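Local coordinates for uncharacterized HTH-type transcriptional regulator YydK (Bacillus subtilis subsp. subtilis, PDB 3BWG), which probably binds DNA as a GntR-family transcription factor, with a winged helix-turn-helix domain joined to a UTRA domain, at residues Gln135-Thr145 / Phe216-Gln227. Residues are numbered along the deposited sequence; the frame is centred on the assembly and turned at random.
Sequences QTLCYEESYYT and FDYSKISYNYEQ. With EDO (1,2-ethanediol), chain H; EDO (1,2-ethanediol), chain I.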
loop_
_atom_site.group_PDB
_atom_site.type_symbol
_atom_site.label_atom_id
_atom_site.label_comp_id
_atom_site.label_asym_id
_atom_site.label_seq_id
_atom_site.Cartn_x
_atom_site.Cartn_y
_atom_site.Cartn_z
ATOM N N GLN B 135 15.047 16.833 -11.703
ATOM C CA GLN B 135 15.799 16.271 -10.598
ATOM C C GLN B 135 15.665 14.739 -10.659
ATOM O O GLN B 135 14.672 14.206 -11.198
ATOM C CB GLN B 135 15.287 16.865 -9.289
ATOM C CG GLN B 135 15.342 18.417 -9.235
ATOM C CD GLN B 135 16.764 18.961 -9.074
ATOM O OE1 GLN B 135 17.645 18.289 -8.530
ATOM N NE2 GLN B 135 16.994 20.185 -9.546
ATOM N N THR B 136 16.679 14.029 -10.173
ATOM C CA THR B 136 16.632 12.560 -10.143
ATOM C C THR B 136 15.562 12.032 -9.184
ATOM O O THR B 136 15.437 12.497 -8.035
ATOM C CB THR B 136 17.982 11.941 -9.772
ATOM O OG1 THR B 136 18.372 12.441 -8.493
ATOM C CG2 THR B 136 19.022 12.312 -10.792
ATOM N N LEU B 137 14.803 11.044 -9.682
ATOM C CA LEU B 137 13.790 10.332 -8.908
ATOM C C LEU B 137 14.319 8.970 -8.399
ATOM O O LEU B 137 14.161 8.600 -7.217
ATOM C CB LEU B 137 12.526 10.133 -9.768
ATOM C CG LEU B 137 11.430 9.268 -9.110
ATOM C CD1 LEU B 137 10.918 9.887 -7.802
ATOM C CD2 LEU B 137 10.262 8.947 -10.015
ATOM N N CYS B 138 14.925 8.216 -9.307
ATOM C CA CYS B 138 15.337 6.868 -9.013
ATOM C C CYS B 138 16.319 6.337 -10.032
ATOM O O CYS B 138 16.519 6.928 -11.087
ATOM C CB CYS B 138 14.126 5.920 -8.920
ATOM S SG CYS B 138 13.204 5.697 -10.479
ATOM N N TYR B 139 16.916 5.214 -9.662
ATOM C CA TYR B 139 17.804 4.454 -10.462
ATOM C C TYR B 139 17.146 3.069 -10.421
ATOM O O TYR B 139 16.846 2.551 -9.336
ATOM C CB TYR B 139 19.209 4.447 -9.799
ATOM C CG TYR B 139 20.128 3.366 -10.337
ATOM C CD1 TYR B 139 20.440 3.312 -11.703
ATOM C CD2 TYR B 139 20.663 2.394 -9.505
ATOM C CE1 TYR B 139 21.234 2.304 -12.229
ATOM C CE2 TYR B 139 21.492 1.380 -10.015
ATOM C CZ TYR B 139 21.777 1.351 -11.390
ATOM O OH TYR B 139 22.593 0.368 -11.940
ATOM N N GLU B 140 16.908 2.491 -11.598
ATOM C CA GLU B 140 16.198 1.243 -11.706
ATOM C C GLU B 140 16.855 0.181 -12.595
ATOM O O GLU B 140 17.428 0.465 -13.631
ATOM C CB GLU B 140 14.761 1.521 -12.171
ATOM C CG GLU B 140 14.096 0.420 -13.028
ATOM C CD GLU B 140 12.785 0.867 -13.676
ATOM O OE1 GLU B 140 11.957 0.020 -13.996
ATOM O OE2 GLU B 140 12.555 2.074 -13.831
ATOM N N GLU B 141 16.707 -1.074 -12.202
ATOM C CA GLU B 141 17.007 -2.171 -13.081
ATOM C C GLU B 141 15.728 -2.959 -13.118
ATOM O O GLU B 141 15.137 -3.257 -12.053
ATOM C CB GLU B 141 18.118 -3.049 -12.494
ATOM C CG GLU B 141 19.529 -2.489 -12.617
ATOM C CD GLU B 141 20.573 -3.442 -12.003
ATOM O OE1 GLU B 141 21.233 -4.215 -12.748
ATOM O OE2 GLU B 141 20.711 -3.427 -10.759
ATOM N N SER B 142 15.265 -3.282 -14.328
ATOM C CA SER B 142 14.148 -4.197 -14.446
ATOM C C SER B 142 14.359 -5.299 -15.463
ATOM O O SER B 142 15.194 -5.199 -16.363
ATOM C CB SER B 142 12.841 -3.462 -14.676
ATOM O OG SER B 142 13.055 -2.392 -15.543
ATOM N N TYR B 143 13.600 -6.372 -15.283
ATOM C CA TYR B 143 13.766 -7.560 -16.079
ATOM C C TYR B 143 12.413 -8.027 -16.525
ATOM O O TYR B 143 11.568 -8.296 -15.714
ATOM C CB TYR B 143 14.400 -8.666 -15.233
ATOM C CG TYR B 143 15.632 -8.270 -14.449
ATOM C CD1 TYR B 143 16.904 -8.656 -14.876
ATOM C CD2 TYR B 143 15.518 -7.565 -13.253
ATOM C CE1 TYR B 143 18.037 -8.336 -14.123
ATOM C CE2 TYR B 143 16.626 -7.223 -12.515
ATOM C CZ TYR B 143 17.884 -7.602 -12.949
ATOM O OH TYR B 143 18.982 -7.260 -12.200
ATOM N N TYR B 144 12.245 -8.201 -17.822
ATOM C CA TYR B 144 10.956 -8.595 -18.399
ATOM C C TYR B 144 11.090 -9.894 -19.113
ATOM O O TYR B 144 11.961 -10.026 -19.945
ATOM C CB TYR B 144 10.505 -7.537 -19.413
ATOM C CG TYR B 144 10.333 -6.205 -18.778
ATOM C CD1 TYR B 144 9.060 -5.724 -18.412
ATOM C CD2 TYR B 144 11.436 -5.417 -18.525
ATOM C CE1 TYR B 144 8.933 -4.475 -17.800
ATOM C CE2 TYR B 144 11.327 -4.198 -17.930
ATOM C CZ TYR B 144 10.092 -3.732 -17.573
ATOM O OH TYR B 144 10.071 -2.500 -16.975
ATOM N N THR B 145 10.197 -10.833 -18.824
ATOM C CA THR B 145 10.172 -12.138 -19.527
ATOM C C THR B 145 9.892 -11.902 -20.986
ATOM O O THR B 145 8.855 -11.398 -21.305
ATOM C CB THR B 145 9.119 -13.091 -18.930
ATOM O OG1 THR B 145 9.350 -13.214 -17.515
ATOM C CG2 THR B 145 9.221 -14.487 -19.561
ATOM N N PHE B 216 5.633 -11.006 -15.036
ATOM C CA PHE B 216 6.158 -10.482 -16.314
ATOM C C PHE B 216 7.302 -9.469 -16.146
ATOM O O PHE B 216 8.062 -9.239 -17.096
ATOM C CB PHE B 216 5.039 -9.889 -17.217
ATOM C CG PHE B 216 4.447 -8.580 -16.713
ATOM C CD1 PHE B 216 4.981 -7.347 -17.104
ATOM C CD2 PHE B 216 3.347 -8.587 -15.880
ATOM C CE1 PHE B 216 4.455 -6.136 -16.666
ATOM C CE2 PHE B 216 2.794 -7.363 -15.410
ATOM C CZ PHE B 216 3.367 -6.138 -15.812
ATOM N N ASP B 217 7.418 -8.881 -14.951
ATOM C CA ASP B 217 8.369 -7.767 -14.680
ATOM C C ASP B 217 8.880 -7.847 -13.226
ATOM O O ASP B 217 8.095 -7.896 -12.298
ATOM C CB ASP B 217 7.654 -6.428 -14.967
ATOM C CG ASP B 217 8.416 -5.175 -14.466
ATOM O OD1 ASP B 217 9.584 -5.218 -14.082
ATOM O OD2 ASP B 217 7.828 -4.088 -14.527
ATOM N N TYR B 218 10.193 -7.943 -13.046
ATOM C CA TYR B 218 10.834 -7.838 -11.765
ATOM C C TYR B 218 11.708 -6.617 -11.867
ATOM O O TYR B 218 12.548 -6.520 -12.776
ATOM C CB TYR B 218 11.709 -9.072 -11.498
ATOM C CG TYR B 218 12.558 -8.966 -10.271
ATOM C CD1 TYR B 218 11.970 -8.754 -9.018
ATOM C CD2 TYR B 218 13.946 -9.108 -10.343
ATOM C CE1 TYR B 218 12.745 -8.641 -7.880
ATOM C CE2 TYR B 218 14.721 -9.020 -9.223
ATOM C CZ TYR B 218 14.117 -8.802 -7.992
ATOM O OH TYR B 218 14.891 -8.739 -6.841
ATOM N N SER B 219 11.541 -5.697 -10.922
ATOM C CA SER B 219 12.343 -4.484 -10.906
ATOM C C SER B 219 12.986 -4.240 -9.532
ATOM O O SER B 219 12.476 -4.684 -8.474
ATOM C CB SER B 219 11.498 -3.289 -11.356
ATOM O OG SER B 219 10.642 -2.894 -10.315
ATOM N N LYS B 220 14.130 -3.551 -9.574
ATOM C CA LYS B 220 14.915 -3.182 -8.406
ATOM C C LYS B 220 15.149 -1.702 -8.505
ATOM O O LYS B 220 15.787 -1.242 -9.447
ATOM C CB LYS B 220 16.242 -3.904 -8.454
ATOM C CG LYS B 220 16.060 -5.403 -8.237
ATOM C CD LYS B 220 17.192 -6.217 -8.861
ATOM C CE LYS B 220 18.560 -5.808 -8.383
ATOM N NZ LYS B 220 18.962 -6.608 -7.200
ATOM N N ILE B 221 14.632 -0.944 -7.539
ATOM C CA ILE B 221 14.689 0.513 -7.620
ATOM C C ILE B 221 15.187 1.172 -6.338
ATOM O O ILE B 221 14.781 0.816 -5.225
ATOM C CB ILE B 221 13.339 1.074 -7.977
ATOM C CG1 ILE B 221 12.780 0.351 -9.228
ATOM C CG2 ILE B 221 13.452 2.632 -8.208
ATOM C CD1 ILE B 221 11.464 0.879 -9.767
ATOM N N SER B 222 16.106 2.109 -6.509
ATOM C CA SER B 222 16.551 2.955 -5.422
ATOM C C SER B 222 16.092 4.381 -5.713
ATOM O O SER B 222 16.432 4.932 -6.754
ATOM C CB SER B 222 18.087 2.914 -5.319
ATOM O OG SER B 222 18.504 1.618 -4.956
ATOM N N TYR B 223 15.363 4.974 -4.775
ATOM C CA TYR B 223 14.900 6.336 -4.914
ATOM C C TYR B 223 15.803 7.391 -4.259
ATOM O O TYR B 223 16.485 7.122 -3.250
ATOM C CB TYR B 223 13.463 6.446 -4.380
ATOM C CG TYR B 223 12.447 5.627 -5.180
ATOM C CD1 TYR B 223 11.780 6.202 -6.250
ATOM C CD2 TYR B 223 12.153 4.292 -4.853
ATOM C CE1 TYR B 223 10.848 5.458 -7.017
ATOM C CE2 TYR B 223 11.208 3.529 -5.600
ATOM C CZ TYR B 223 10.548 4.146 -6.673
ATOM O OH TYR B 223 9.625 3.469 -7.454
ATOM N N ASN B 224 15.772 8.595 -4.824
ATOM C CA ASN B 224 16.367 9.768 -4.203
ATOM C C ASN B 224 15.527 10.236 -3.001
ATOM O O ASN B 224 14.411 10.755 -3.184
ATOM C CB ASN B 224 16.475 10.855 -5.293
ATOM C CG ASN B 224 17.058 12.148 -4.813
ATOM O OD1 ASN B 224 17.030 12.481 -3.615
ATOM N ND2 ASN B 224 17.578 12.922 -5.762
ATOM N N TYR B 225 16.053 10.055 -1.780
ATOM C CA TYR B 225 15.343 10.414 -0.552
ATOM C C TYR B 225 14.936 11.893 -0.458
ATOM O O TYR B 225 14.008 12.239 0.276
ATOM C CB TYR B 225 16.144 9.984 0.703
ATOM C CG TYR B 225 17.242 10.929 1.115
ATOM C CD1 TYR B 225 17.068 11.792 2.183
ATOM C CD2 TYR B 225 18.453 10.960 0.430
ATOM C CE1 TYR B 225 18.080 12.686 2.578
ATOM C CE2 TYR B 225 19.487 11.857 0.794
ATOM C CZ TYR B 225 19.284 12.698 1.877
ATOM O OH TYR B 225 20.272 13.544 2.268
ATOM N N GLU B 226 15.600 12.754 -1.218
ATOM C CA GLU B 226 15.269 14.182 -1.196
ATOM C C GLU B 226 14.194 14.579 -2.192
ATOM O O GLU B 226 13.779 15.727 -2.190
ATOM C CB GLU B 226 16.494 15.077 -1.515
ATOM C CG GLU B 226 17.771 14.723 -0.877
ATOM C CD GLU B 226 18.782 15.880 -1.006
ATOM O OE1 GLU B 226 19.144 16.276 -2.151
ATOM O OE2 GLU B 226 19.167 16.407 0.058
ATOM N N GLN B 227 13.798 13.672 -3.083
ATOM C CA GLN B 227 12.913 14.054 -4.206
ATOM C C GLN B 227 11.673 13.131 -4.286
ATOM O O GLN B 227 10.927 13.151 -5.277
ATOM C CB GLN B 227 13.658 14.036 -5.548
ATOM C CG GLN B 227 14.904 14.920 -5.658
ATOM C CD GLN B 227 14.559 16.393 -5.684
ATOM O OE1 GLN B 227 13.461 16.757 -6.052
ATOM N NE2 GLN B 227 15.497 17.246 -5.263
HETATM C C1 EDO H . 18.324 -0.414 -8.000
HETATM O O1 EDO H . 19.219 0.091 -7.015
HETATM C C2 EDO H . 19.161 -0.962 -9.131
HETATM O O2 EDO H . 19.729 -2.196 -8.672
HETATM C C1 EDO I . 13.165 8.088 -0.439
HETATM O O1 EDO I . 11.902 8.179 -1.026
HETATM C C2 EDO I . 13.965 7.236 -1.384
HETATM O O2 EDO I . 15.205 7.098 -0.753
HETATM O O HOH W 1 9.658 -1.157 -14.522
#
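N224 reaches across to T136. Its CB packs on T136 O at 3.4 Å. CG lies anti to the backbone N (chi1 179°), which points the amide at T136 on the neighbouring strand; the two side chains cross at about a right angle. There ND2 donates to T136 OG1 at 2.9 Å, with the hydroxyl close to the amide plane; a second, weak bond goes to T136 O. OD1 turns back and accepts from E226 N, forming an Asx turn at the start of the type I turn 224-227. The T136 hydroxyl is also bonded to L193 O. With an alanine here, T136 OG1 would probably lose its amide donor and the turn its side-chain acceptor. Strands 135-145 and 215-224 are the antiparallel central pair of the six-stranded UTRA sheet. L137 and C138 both bond through their backbones to R130 of strand 123-132, making a classic beta bulge. Within it, C138 CB presses tightly on I221 CG2 at 3.4 Å. The same methyl covers one face of the Y223 ring, off toward its rim. The Y143 and Y218 rings lie side by side, planes 23° apart, meeting through their CD2 atoms at 3.6 Å with little overlap. Y218 O meets the Y143 ring edge in plane. On the face with S142, D217 OD1 lies over one face of the Y144 ring, with D217 CG 3.4 Å from Y144 CE1. A water joins Y144 OH to E140 OE1; E140 OE2 pairs with R128.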